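Side-chain contacts in chorismate synthase (Campylobacter jejuni, PDB 1SQ1), which probably catalyses the elimination of phosphate from 5-enolpyruvylshikimate-3-phosphate to give chorismate, using reduced FMN as cofactor: residues D261-D265 against G266-S270; G248-A251 against S252-G256; E36-L39 against Q40-D44; G134-V137 against A138-L142; N351-N354 against L355-Y359. One frame throughout, in Å; residues are numbered along the deposited sequence.

Overall arrangement
Along the chain the order is interaction 3, 4, 2, 1 and 5. Interactions 3 and 4 lie on helices 36-45 and 128-143, with centres 11 Å apart. They touch, through Phe-38 and Leu-39 on the first helix and Ala-136, Ala-139 and Met-140 on the second. Interaction 2 runs into the start of helix 256-259 and interaction 1 follows it. Their centres are 19 Å apart, and both lie more than 30 Å from those of interactions 3 and 4. Interaction 5 is the short C-terminal helix 352-358, about 24 Å from interaction 4 between centres. Interactions 2 and 5 face other subunits of the homotetramer. Interaction 4 is buried, and its Leu-141 also meets Leu-352 of a third subunit.

Interaction 1: D261-D265 against G266-S270; sequences DALKD and GKFLS
Residues 261-265 and 266-270 run nearly antiparallel, their end-to-end directions 162° apart, and Leu-263 faces Phe-268 with CA atoms 4.5 Å apart. One backbone hydrogen bond ties the two arms, from Leu-269 N to Ala-262 O at 2.7 Å. Next to it, Leu-263 and Phe-268 lie side by side and point the same way. Leu-263 CD2 sits over one face of the phenyl ring, 3.5 Å from its centroid and 16° off the ring normal, a CH-pi contact. Leu-263 CG touches the same ring at CD1. The edge of the ring meets a different group: Asp-261 O is near the ring plane, 3.6 Å from Phe-268 CD1. The chain here forms a hairpin-shaped loop without regular strands, between helix 256-259 and strand 276-277. It lies at the surface, away from the predicted cofactor-binding residues. The side chain of Leu-269 leans on the opposite arm; its CD2 is 3.5 Å from Leu-263 CA. At the open end of the loop the contact becomes polar. Ser-270 OG donates to Asp-261 OD1 at 2.7 Å, and OD1 accepts with its anti lone pair. The serine hydroxyl lies between the backbone N and the carbonyl carbon (chi1 41°), which turns it toward the carboxylate. Both oxygens of Asp-261 are also held by residues just after this segment, OD1 by His-272 N and OD2 by Ser-273 N. Phe-268 packs on Asn-282 and Glu-284, and Lys-267 on Ile-216 and Glu-284.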
loop_
_atom_site.group_PDB
_atom_site.type_symbol
_atom_site.label_atom_id
_atom_site.label_comp_id
_atom_site.label_asym_id
_atom_site.label_seq_id
_atom_site.Cartn_x
_atom_site.Cartn_y
_atom_site.Cartn_z
ATOM N N ASP A 261 -8.429 -15.070 -30.553
ATOM C CA ASP A 261 -8.023 -16.410 -30.141
ATOM C C ASP A 261 -9.272 -17.139 -29.649
ATOM O O ASP A 261 -9.774 -16.840 -28.568
ATOM C CB ASP A 261 -6.997 -16.344 -29.003
ATOM C CG ASP A 261 -5.726 -15.625 -29.401
ATOM O OD1 ASP A 261 -5.170 -15.950 -30.468
ATOM O OD2 ASP A 261 -5.271 -14.744 -28.643
ATOM N N ALA A 262 -9.783 -18.086 -30.429
ATOM C CA ALA A 262 -10.978 -18.805 -30.003
ATOM C C ALA A 262 -10.669 -20.224 -29.535
ATOM O O ALA A 262 -9.538 -20.704 -29.659
ATOM C CB ALA A 262 -12.001 -18.830 -31.127
ATOM N N LEU A 263 -11.688 -20.879 -28.985
ATOM C CA LEU A 263 -11.577 -22.248 -28.488
ATOM C C LEU A 263 -12.883 -23.022 -28.685
ATOM O O LEU A 263 -12.929 -24.010 -29.423
ATOM C CB LEU A 263 -11.205 -22.244 -27.000
ATOM C CG LEU A 263 -11.481 -20.985 -26.166
ATOM C CD1 LEU A 263 -12.914 -20.519 -26.332
ATOM C CD2 LEU A 263 -11.182 -21.286 -24.705
ATOM N N LYS A 264 -13.933 -22.558 -28.009
ATOM C CA LYS A 264 -15.278 -23.144 -28.057
ATOM C C LYS A 264 -15.319 -24.602 -27.596
ATOM O O LYS A 264 -16.382 -25.115 -27.227
ATOM C CB LYS A 264 -15.861 -23.030 -29.474
ATOM C CG LYS A 264 -17.340 -23.422 -29.599
ATOM C CD LYS A 264 -18.257 -22.473 -28.832
ATOM C CE LYS A 264 -18.197 -21.054 -29.387
ATOM N NZ LYS A 264 -19.139 -20.134 -28.686
ATOM N N ASP A 265 -14.162 -25.261 -27.605
ATOM C CA ASP A 265 -14.076 -26.657 -27.194
ATOM C C ASP A 265 -13.090 -26.838 -26.041
ATOM O O ASP A 265 -13.368 -26.451 -24.904
ATOM C CB ASP A 265 -13.652 -27.523 -28.388
ATOM C CG ASP A 265 -14.435 -28.823 -28.473
ATOM O OD1 ASP A 265 -14.349 -29.638 -27.526
ATOM O OD2 ASP A 265 -15.141 -29.018 -29.489
ATOM N N GLY A 266 -11.946 -27.440 -26.340
ATOM C CA GLY A 266 -10.932 -27.650 -25.322
ATOM C C GLY A 266 -10.219 -26.352 -24.965
ATOM O O GLY A 266 -10.849 -25.390 -24.509
ATOM N N LYS A 267 -8.905 -26.309 -25.172
ATOM C CA LYS A 267 -8.163 -25.100 -24.841
ATOM C C LYS A 267 -8.239 -24.059 -25.979
ATOM O O LYS A 267 -9.075 -24.179 -26.891
ATOM C CB LYS A 267 -6.701 -25.446 -24.493
ATOM C CG LYS A 267 -6.204 -24.921 -23.103
ATOM C CD LYS A 267 -6.318 -23.376 -22.977
ATOM C CE LYS A 267 -5.547 -22.759 -21.766
ATOM N NZ LYS A 267 -5.837 -23.295 -20.374
ATOM N N PHE A 268 -7.387 -23.035 -25.909
ATOM C CA PHE A 268 -7.366 -21.966 -26.911
ATOM C C PHE A 268 -6.668 -22.417 -28.181
ATOM O O PHE A 268 -5.712 -23.186 -28.121
ATOM C CB PHE A 268 -6.660 -20.720 -26.345
ATOM C CG PHE A 268 -7.543 -19.858 -25.481
ATOM C CD1 PHE A 268 -8.587 -19.129 -26.045
ATOM C CD2 PHE A 268 -7.356 -19.806 -24.104
ATOM C CE1 PHE A 268 -9.436 -18.362 -25.255
ATOM C CE2 PHE A 268 -8.204 -19.039 -23.303
ATOM C CZ PHE A 268 -9.247 -18.317 -23.885
ATOM N N LEU A 269 -7.151 -21.950 -29.327
ATOM C CA LEU A 269 -6.532 -22.325 -30.593
ATOM C C LEU A 269 -5.217 -21.575 -30.795
ATOM O O LEU A 269 -4.130 -22.147 -30.654
ATOM C CB LEU A 269 -7.483 -22.048 -31.759
ATOM C CG LEU A 269 -8.526 -23.137 -32.053
ATOM C CD1 LEU A 269 -7.848 -24.357 -32.658
ATOM C CD2 LEU A 269 -9.265 -23.519 -30.778
ATOM N N SER A 270 -5.329 -20.292 -31.121
ATOM C CA SER A 270 -4.172 -19.424 -31.338
ATOM C C SER A 270 -3.770 -18.742 -30.028
ATOM O O SER A 270 -4.555 -18.715 -29.085
ATOM C CB SER A 270 -4.528 -18.377 -32.397
ATOM O OG SER A 270 -5.854 -17.898 -32.195
#

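Interaction 2: G248-A251 against S252-G256; sequences GINA and SKMRG
Ser-252 meets Ile-249 through both its backbone and its side chain, in a run of consecutive i to i+3 turns, 3-10-like, that starts at residues with helical backbone angles. The backbone N of Ser-252 donates to Ile-249 O at 3.0 Å. Its hydroxyl is also modelled as bonding to this carbonyl, with OG placed between the backbone N and the carbonyl carbon (chi1 69°). The modelled OG separation is very short, so its exact length is doubtful. Lys-253 continues the pattern, its N donating to Asn-250 O at 3.0 Å. The aliphatic part of the lysine crosses the Asn-250 side chain at about a right angle. Met-254, a selenomethionine, closes the run with a weak bond from its N to Ala-251 O at 3.3 Å. Its chain bends at the last torsion (chi3 86°), and SE lies 4.0 Å from Ala-251 CA. The side chain also reaches Asn-259 on helix 256-259. Arg-255 stands at the N-cap position of that helix, and it makes no contact with residues 248-251. The loop lies against a second subunit, where Ile-249 packs on its counterpart Ile-249. Arg-255 NH2 makes a long, weak ion pair with Glu-192 OE2 of that neighbouring subunit.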
loop_
_atom_site.group_PDB
_atom_site.type_symbol
_atom_site.label_atom_id
_atom_site.label_comp_id
_atom_site.label_asym_id
_atom_site.label_seq_id
_atom_site.Cartn_x
_atom_site.Cartn_y
_atom_site.Cartn_z
ATOM N N GLY A 248 2.170 -8.117 -29.648
ATOM C CA GLY A 248 2.805 -6.828 -29.426
ATOM C C GLY A 248 2.444 -5.692 -30.378
ATOM O O GLY A 248 1.277 -5.453 -30.700
ATOM N N ILE A 249 3.462 -4.973 -30.829
ATOM C CA ILE A 249 3.250 -3.857 -31.739
ATOM C C ILE A 249 2.497 -4.319 -32.979
ATOM O O ILE A 249 1.669 -3.589 -33.520
ATOM C CB ILE A 249 4.594 -3.229 -32.157
ATOM C CG1 ILE A 249 5.282 -2.630 -30.931
ATOM C CG2 ILE A 249 4.374 -2.155 -33.202
ATOM C CD1 ILE A 249 6.647 -2.077 -31.219
ATOM N N ASN A 250 2.787 -5.543 -33.418
ATOM C CA ASN A 250 2.158 -6.114 -34.602
ATOM C C ASN A 250 0.650 -6.281 -34.464
ATOM O O ASN A 250 -0.089 -6.215 -35.449
ATOM C CB ASN A 250 2.793 -7.464 -34.941
ATOM C CG ASN A 250 2.244 -8.053 -36.231
ATOM O OD1 ASN A 250 1.574 -9.085 -36.213
ATOM N ND2 ASN A 250 2.517 -7.389 -37.356
ATOM N N ALA A 251 0.180 -6.504 -33.249
ATOM C CA ALA A 251 -1.247 -6.662 -33.084
ATOM C C ALA A 251 -1.930 -5.373 -33.505
ATOM O O ALA A 251 -3.097 -5.388 -33.858
ATOM C CB ALA A 251 -1.592 -6.990 -31.633
ATOM N N SER A 252 -1.210 -4.257 -33.490
ATOM C CA SER A 252 -1.834 -2.987 -33.850
ATOM C C SER A 252 -2.154 -2.880 -35.340
ATOM O O SER A 252 -3.064 -2.150 -35.744
ATOM C CB SER A 252 -0.941 -1.821 -33.430
ATOM O OG SER A 252 0.238 -1.775 -34.206
ATOM N N LYS A 253 -1.411 -3.637 -36.145
ATOM C CA LYS A 253 -1.561 -3.661 -37.592
ATOM C C LYS A 253 -2.444 -4.796 -38.086
ATOM O O LYS A 253 -2.568 -5.004 -39.289
ATOM C CB LYS A 253 -0.179 -3.786 -38.233
ATOM C CG LYS A 253 0.689 -2.566 -38.011
ATOM C CD LYS A 253 2.058 -2.730 -38.609
ATOM C CE LYS A 253 2.887 -3.675 -37.782
ATOM N NZ LYS A 253 4.247 -3.767 -38.358
HETATM N N MSE A 254 -3.057 -5.531 -37.163
HETATM C CA MSE A 254 -3.920 -6.659 -37.518
HETATM C C MSE A 254 -5.399 -6.323 -37.469
HETATM O O MSE A 254 -5.789 -5.226 -37.097
HETATM C CB MSE A 254 -3.655 -7.838 -36.574
HETATM C CG MSE A 254 -2.397 -8.632 -36.876
HETATM SE SE MSE A 254 -1.927 -9.838 -35.417
HETATM C CE MSE A 254 -2.992 -11.390 -35.871
ATOM N N ARG A 255 -6.225 -7.278 -37.867
ATOM C CA ARG A 255 -7.664 -7.096 -37.804
ATOM C C ARG A 255 -8.236 -8.097 -36.816
ATOM O O ARG A 255 -7.690 -9.181 -36.642
ATOM C CB ARG A 255 -8.304 -7.308 -39.165
ATOM C CG ARG A 255 -7.940 -6.263 -40.161
ATOM C CD ARG A 255 -9.071 -6.088 -41.124
ATOM N NE ARG A 255 -8.902 -4.876 -41.908
ATOM C CZ ARG A 255 -9.797 -4.424 -42.774
ATOM N NH1 ARG A 255 -10.930 -5.087 -42.966
ATOM N NH2 ARG A 255 -9.554 -3.311 -43.447
ATOM N N GLY A 256 -9.340 -7.734 -36.178
ATOM C CA GLY A 256 -9.959 -8.621 -35.213
ATOM C C GLY A 256 -10.037 -10.074 -35.660
ATOM O O GLY A 256 -9.780 -10.990 -34.870
#

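Interaction 3: E36-L39 against Q40-D44; sequences EEFL and QNELD
Phe-38 and Glu-42, one helical turn apart, lie side by side and point the same way. OE2 of Glu-42 lies over one face of the phenyl ring, and the carboxylate and ring planes are 22° apart. Its OE2 is 4.1 Å from both CE2 and CZ of Phe-38, a loose contact. Both side chains start off from the helix in the same sense, CG anti to the backbone N (chi1 170° in Phe-38), and a bend at the second torsion of the glutamate puts OE2 beside the ring. The other oxygen, OE1, forms a salt bridge with Arg-337 of helix 325-346, which is the stronger partner. Glu-37 and Asn-41 make a second side-by-side pair, again pointing the same way. Their carboxylate and amide planes are 31° apart. The touching atoms are Glu-37 CG and Asn-41 ND2, 3.5 Å apart, so the amide rests against the aliphatic part of the glutamate. Both pairs belong to the alpha-helix 36-45, whose backbone bonds include Asn-41 N to Glu-37 O at 2.7 Å and Leu-43 N to Leu-39 O at 3.1 Å. Apolar side chains join the helix to helix 128-143, Leu-39 packing on Ala-136 and Met-140, and Phe-38 on Ala-139. Leu-39 and Leu-43 also pack on Ala-62 of strand 62-64, whose backbone N donates to Gln-40 OE1, and the side chain of Leu-43 is about 5 Å from that of Arg-46, a residue predicted to bind NADP(+).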
loop_
_atom_site.group_PDB
_atom_site.type_symbol
_atom_site.label_atom_id
_atom_site.label_comp_id
_atom_site.label_asym_id
_atom_site.label_seq_id
_atom_site.Cartn_x
_atom_site.Cartn_y
_atom_site.Cartn_z
ATOM N N GLU A 36 18.382 -24.020 -1.958
ATOM C CA GLU A 36 19.433 -23.011 -1.918
ATOM C C GLU A 36 20.457 -23.181 -3.022
ATOM O O GLU A 36 21.340 -22.347 -3.186
ATOM C CB GLU A 36 20.137 -23.013 -0.564
ATOM C CG GLU A 36 20.869 -21.705 -0.286
ATOM C CD GLU A 36 21.322 -21.566 1.162
ATOM O OE1 GLU A 36 20.507 -21.837 2.080
ATOM O OE2 GLU A 36 22.487 -21.162 1.385
ATOM N N GLU A 37 20.337 -24.263 -3.779
ATOM C CA GLU A 37 21.256 -24.520 -4.875
ATOM C C GLU A 37 20.746 -23.755 -6.078
ATOM O O GLU A 37 21.473 -22.971 -6.684
ATOM C CB GLU A 37 21.313 -26.017 -5.184
ATOM C CG GLU A 37 22.391 -26.388 -6.190
ATOM C CD GLU A 37 22.584 -27.888 -6.345
ATOM O OE1 GLU A 37 21.616 -28.578 -6.746
ATOM O OE2 GLU A 37 23.709 -28.370 -6.069
ATOM N N PHE A 38 19.482 -23.995 -6.412
ATOM C CA PHE A 38 18.830 -23.324 -7.529
ATOM C C PHE A 38 19.006 -21.820 -7.379
ATOM O O PHE A 38 19.044 -21.087 -8.367
ATOM C CB PHE A 38 17.346 -23.667 -7.539
ATOM C CG PHE A 38 16.537 -22.846 -8.494
ATOM C CD1 PHE A 38 15.938 -21.665 -8.081
ATOM C CD2 PHE A 38 16.387 -23.253 -9.817
ATOM C CE1 PHE A 38 15.196 -20.904 -8.972
ATOM C CE2 PHE A 38 15.646 -22.501 -10.720
ATOM C CZ PHE A 38 15.051 -21.324 -10.300
ATOM N N LEU A 39 19.100 -21.365 -6.133
ATOM C CA LEU A 39 19.294 -19.953 -5.857
ATOM C C LEU A 39 20.710 -19.582 -6.253
ATOM O O LEU A 39 20.927 -18.699 -7.081
ATOM C CB LEU A 39 19.104 -19.664 -4.370
ATOM C CG LEU A 39 19.721 -18.354 -3.877
ATOM C CD1 LEU A 39 18.911 -17.172 -4.388
ATOM C CD2 LEU A 39 19.763 -18.356 -2.365
ATOM N N GLN A 40 21.672 -20.275 -5.661
ATOM C CA GLN A 40 23.069 -20.001 -5.938
ATOM C C GLN A 40 23.401 -20.121 -7.419
ATOM O O GLN A 40 24.236 -19.379 -7.926
ATOM C CB GLN A 40 23.957 -20.936 -5.126
ATOM C CG GLN A 40 25.418 -20.552 -5.170
ATOM C CD GLN A 40 25.662 -19.151 -4.639
ATOM O OE1 GLN A 40 25.394 -18.864 -3.469
ATOM N NE2 GLN A 40 26.169 -18.267 -5.499
ATOM N N ASN A 41 22.753 -21.048 -8.116
ATOM C CA ASN A 41 23.016 -21.215 -9.541
ATOM C C ASN A 41 22.493 -20.054 -10.360
ATOM O O ASN A 41 23.166 -19.573 -11.267
ATOM C CB ASN A 41 22.396 -22.504 -10.074
ATOM C CG ASN A 41 23.145 -23.729 -9.626
ATOM O OD1 ASN A 41 24.377 -23.740 -9.600
ATOM N ND2 ASN A 41 22.409 -24.781 -9.284
ATOM N N GLU A 42 21.286 -19.610 -10.045
ATOM C CA GLU A 42 20.691 -18.516 -10.783
ATOM C C GLU A 42 21.576 -17.291 -10.661
ATOM O O GLU A 42 21.797 -16.578 -11.639
ATOM C CB GLU A 42 19.294 -18.208 -10.251
ATOM C CG GLU A 42 18.366 -17.654 -11.310
ATOM C CD GLU A 42 18.003 -18.689 -12.367
ATOM O OE1 GLU A 42 17.330 -18.329 -13.353
ATOM O OE2 GLU A 42 18.381 -19.869 -12.214
ATOM N N LEU A 43 22.095 -17.048 -9.463
ATOM C CA LEU A 43 22.959 -15.891 -9.264
ATOM C C LEU A 43 24.197 -15.970 -10.162
ATOM O O LEU A 43 24.743 -14.938 -10.566
ATOM C CB LEU A 43 23.376 -15.767 -7.789
ATOM C CG LEU A 43 22.370 -15.115 -6.838
ATOM C CD1 LEU A 43 22.923 -15.112 -5.431
ATOM C CD2 LEU A 43 22.087 -13.693 -7.289
ATOM N N ASP A 44 24.623 -17.190 -10.489
ATOM C CA ASP A 44 25.798 -17.385 -11.337
ATOM C C ASP A 44 25.514 -17.139 -12.817
ATOM O O ASP A 44 26.441 -16.997 -13.622
ATOM C CB ASP A 44 26.383 -18.793 -11.146
ATOM C CG ASP A 44 26.965 -19.002 -9.752
ATOM O OD1 ASP A 44 27.502 -18.036 -9.164
ATOM O OD2 ASP A 44 26.906 -20.139 -9.246
#

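Interaction 4: G134-V137 against A138-L142; sequences GGAV and AAMLL
Ala-136 O accepts two backbone N-H groups. Met-140 N reaches it at 3.3 Å, and Ala-139 N makes a weaker, more bent bond at 2.9 Å. Gly-134 O accepts from Ala-138 N at 3.1 Å and Gly-135 O from Ala-139 N at 2.9 Å. These bonds belong to the middle of alpha-helix 128-143. The side-chain contact is made by Met-140, a selenomethionine. With CG beside the backbone N (chi1 -72°) and a bend at chi3, the chain turns back toward Val-137. The terminal methyl CE comes within 3.6 Å of Val-137 CA. It also touches Val-137 CG2 at 4.2 Å and Ala-136 CB at 4.5 Å. Other side chains of the helix pack outward. Val-137 packs on Ile-78 and Ile-80 of strand 78-82, Ala-138 packs on Ala-341 of helix 325-346, and Leu-141 packs on Leu-352 of a third subunit. The segment is almost wholly buried, and all its side chains are apolar. Its polar groups are those of the backbone, so the helix bonds satisfy the buried backbone groups, and the side chains hold by van der Waals contact.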
loop_
_atom_site.group_PDB
_atom_site.type_symbol
_atom_site.label_atom_id
_atom_site.label_comp_id
_atom_site.label_asym_id
_atom_site.label_seq_id
_atom_site.Cartn_x
_atom_site.Cartn_y
_atom_site.Cartn_z
ATOM N N GLY A 134 16.034 -12.639 -5.083
ATOM C CA GLY A 134 14.611 -12.606 -4.784
ATOM C C GLY A 134 13.761 -13.409 -5.753
ATOM O O GLY A 134 12.900 -14.179 -5.329
ATOM N N GLY A 135 13.982 -13.227 -7.051
ATOM C CA GLY A 135 13.225 -13.982 -8.036
ATOM C C GLY A 135 13.421 -15.487 -7.860
ATOM O O GLY A 135 12.471 -16.270 -8.005
ATOM N N ALA A 136 14.655 -15.889 -7.551
ATOM C CA ALA A 136 15.000 -17.296 -7.330
ATOM C C ALA A 136 14.051 -17.880 -6.300
ATOM O O ALA A 136 13.366 -18.876 -6.543
ATOM C CB ALA A 136 16.433 -17.403 -6.822
ATOM N N VAL A 137 14.040 -17.240 -5.135
ATOM C CA VAL A 137 13.184 -17.637 -4.039
ATOM C C VAL A 137 11.749 -17.747 -4.505
ATOM O O VAL A 137 11.065 -18.697 -4.160
ATOM C CB VAL A 137 13.234 -16.616 -2.902
ATOM C CG1 VAL A 137 12.181 -16.940 -1.867
ATOM C CG2 VAL A 137 14.616 -16.617 -2.278
ATOM N N ALA A 138 11.280 -16.790 -5.293
ATOM C CA ALA A 138 9.901 -16.857 -5.732
ATOM C C ALA A 138 9.661 -18.022 -6.673
ATOM O O ALA A 138 8.560 -18.559 -6.716
ATOM C CB ALA A 138 9.486 -15.549 -6.389
ATOM N N ALA A 139 10.680 -18.422 -7.428
ATOM C CA ALA A 139 10.507 -19.544 -8.353
ATOM C C ALA A 139 10.256 -20.822 -7.558
ATOM O O ALA A 139 9.582 -21.733 -8.037
ATOM C CB ALA A 139 11.729 -19.708 -9.237
HETATM N N MSE A 140 10.791 -20.883 -6.341
HETATM C CA MSE A 140 10.585 -22.042 -5.499
HETATM C C MSE A 140 9.097 -22.241 -5.245
HETATM O O MSE A 140 8.610 -23.363 -5.277
HETATM C CB MSE A 140 11.365 -21.884 -4.193
HETATM C CG MSE A 140 12.872 -22.031 -4.374
HETATM SE SE MSE A 140 13.912 -21.419 -2.858
HETATM C CE MSE A 140 15.345 -20.509 -3.801
ATOM N N LEU A 141 8.360 -21.163 -5.015
ATOM C CA LEU A 141 6.916 -21.284 -4.795
ATOM C C LEU A 141 6.212 -21.601 -6.111
ATOM O O LEU A 141 5.181 -22.256 -6.120
ATOM C CB LEU A 141 6.349 -19.991 -4.190
ATOM C CG LEU A 141 4.851 -19.828 -3.877
ATOM C CD1 LEU A 141 4.112 -19.285 -5.067
ATOM C CD2 LEU A 141 4.266 -21.154 -3.437
ATOM N N LEU A 142 6.784 -21.138 -7.220
ATOM C CA LEU A 142 6.216 -21.373 -8.544
ATOM C C LEU A 142 6.360 -22.819 -9.000
ATOM O O LEU A 142 5.503 -23.345 -9.715
ATOM C CB LEU A 142 6.871 -20.450 -9.573
ATOM C CG LEU A 142 6.431 -18.985 -9.564
ATOM C CD1 LEU A 142 7.151 -18.235 -10.670
ATOM C CD2 LEU A 142 4.923 -18.904 -9.777
#

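Interaction 5: N351-N354 against L355-Y359; sequences NLNN and LKNAY
Asn-353 and Asn-357 meet one turn apart on the helix, and their amides lie close. Asn-353 ND2 is 3.5 Å from Asn-357 OD1, and the two amide planes are 66° apart, so the groups neither stack nor lie in one plane. Elsewhere on the helix the contact is apolar. Leu-352 CD1 lies 4.4 Å from Leu-355 CD2 and 4.3 Å from Lys-356 CG. The lysine chain folds at its second, third and fourth torsions, so it does not extend straight out from the helix. Beneath these side chains the backbone bonds set their spacing. Leu-355 N donates to Asn-351 O, Lys-356 N to Leu-352 O and Asn-357 N to Asn-353 O, each at 2.9 Å. Ala-358 N bonds to Asn-354 O at 2.7 Å. The first turn is fixed by Asn-351, whose OD1 accepts from Asn-353 N at 2.7 Å, in the carbonyl plane of the amide. With CG anti to the backbone N (chi1 -170°), its amide reaches over the first turn. Further out, a third subunit covers much of the helix: Leu-355 packs on its Leu-345, and Asn-354 on its Ala-358. At the far end Tyr-359, the first residue after the helix, meets Phe-145 of that subunit edge-to-face, and its OH bonds to Leu-344 O there. Asn-351 is a classical N-cap, and the whole is a short, N-capped C-terminal alpha-helix lying at an intersubunit interface of the tetramer.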
loop_
_atom_site.group_PDB
_atom_site.type_symbol
_atom_site.label_atom_id
_atom_site.label_comp_id
_atom_site.label_asym_id
_atom_site.label_seq_id
_atom_site.Cartn_x
_atom_site.Cartn_y
_atom_site.Cartn_z
ATOM N N ASN A 351 -12.061 -16.776 -3.987
ATOM C CA ASN A 351 -13.256 -17.596 -3.998
ATOM C C ASN A 351 -13.560 -18.155 -2.623
ATOM O O ASN A 351 -12.692 -18.728 -1.973
ATOM C CB ASN A 351 -13.072 -18.736 -4.994
ATOM C CG ASN A 351 -14.350 -19.484 -5.253
ATOM O OD1 ASN A 351 -14.908 -20.118 -4.355
ATOM N ND2 ASN A 351 -14.838 -19.405 -6.486
ATOM N N LEU A 352 -14.807 -17.992 -2.194
ATOM C CA LEU A 352 -15.239 -18.463 -0.892
ATOM C C LEU A 352 -14.970 -19.947 -0.685
ATOM O O LEU A 352 -14.655 -20.382 0.430
ATOM C CB LEU A 352 -16.721 -18.182 -0.707
ATOM C CG LEU A 352 -17.250 -18.609 0.659
ATOM C CD1 LEU A 352 -16.432 -17.969 1.777
ATOM C CD2 LEU A 352 -18.702 -18.215 0.756
ATOM N N ASN A 353 -15.104 -20.721 -1.757
ATOM C CA ASN A 353 -14.856 -22.158 -1.706
ATOM C C ASN A 353 -13.389 -22.354 -1.316
ATOM O O ASN A 353 -13.069 -23.062 -0.357
ATOM C CB ASN A 353 -15.123 -22.786 -3.080
ATOM C CG ASN A 353 -14.969 -24.310 -3.079
ATOM O OD1 ASN A 353 -14.837 -24.932 -4.143
ATOM N ND2 ASN A 353 -15.000 -24.917 -1.890
ATOM N N ASN A 354 -12.506 -21.707 -2.068
ATOM C CA ASN A 354 -11.072 -21.780 -1.825
ATOM C C ASN A 354 -10.785 -21.461 -0.375
ATOM O O ASN A 354 -10.035 -22.169 0.304
ATOM C CB ASN A 354 -10.349 -20.761 -2.698
ATOM C CG ASN A 354 -10.672 -20.927 -4.162
ATOM O OD1 ASN A 354 -10.333 -20.075 -4.983
ATOM N ND2 ASN A 354 -11.328 -22.037 -4.502
ATOM N N LEU A 355 -11.399 -20.378 0.084
ATOM C CA LEU A 355 -11.228 -19.894 1.438
ATOM C C LEU A 355 -11.619 -20.940 2.484
ATOM O O LEU A 355 -10.840 -21.226 3.397
ATOM C CB LEU A 355 -12.037 -18.614 1.604
ATOM C CG LEU A 355 -11.568 -17.637 2.668
ATOM C CD1 LEU A 355 -10.091 -17.356 2.506
ATOM C CD2 LEU A 355 -12.385 -16.373 2.534
ATOM N N LYS A 356 -12.811 -21.519 2.356
ATOM C CA LYS A 356 -13.252 -22.544 3.305
ATOM C C LYS A 356 -12.250 -23.699 3.301
ATOM O O LYS A 356 -11.907 -24.243 4.354
ATOM C CB LYS A 356 -14.634 -23.065 2.921
ATOM C CG LYS A 356 -15.715 -22.010 2.989
ATOM C CD LYS A 356 -16.178 -21.790 4.412
ATOM C CE LYS A 356 -17.349 -22.694 4.752
ATOM N NZ LYS A 356 -18.564 -22.311 3.981
ATOM N N ASN A 357 -11.789 -24.062 2.103
ATOM C CA ASN A 357 -10.806 -25.133 1.926
ATOM C C ASN A 357 -9.514 -24.749 2.642
ATOM O O ASN A 357 -8.873 -25.580 3.291
ATOM C CB ASN A 357 -10.502 -25.338 0.435
ATOM C CG ASN A 357 -11.647 -25.992 -0.318
ATOM O OD1 ASN A 357 -11.651 -26.023 -1.547
ATOM N ND2 ASN A 357 -12.618 -26.525 0.415
ATOM N N ALA A 358 -9.141 -23.477 2.503
ATOM C CA ALA A 358 -7.938 -22.941 3.121
ATOM C C ALA A 358 -8.018 -23.085 4.639
ATOM O O ALA A 358 -7.026 -23.409 5.291
ATOM C CB ALA A 358 -7.772 -21.482 2.733
ATOM N N TYR A 359 -9.202 -22.848 5.194
ATOM C CA TYR A 359 -9.399 -22.967 6.633
ATOM C C TYR A 359 -10.048 -24.306 7.004
ATOM O O TYR A 359 -10.730 -24.411 8.028
ATOM C CB TYR A 359 -10.262 -21.806 7.162
ATOM C CG TYR A 359 -9.546 -20.468 7.227
ATOM C CD1 TYR A 359 -9.375 -19.683 6.084
ATOM C CD2 TYR A 359 -8.993 -20.013 8.430
ATOM C CE1 TYR A 359 -8.666 -18.479 6.138
ATOM C CE2 TYR A 359 -8.283 -18.817 8.497
ATOM C CZ TYR A 359 -8.119 -18.056 7.350
ATOM O OH TYR A 359 -7.393 -16.890 7.417
#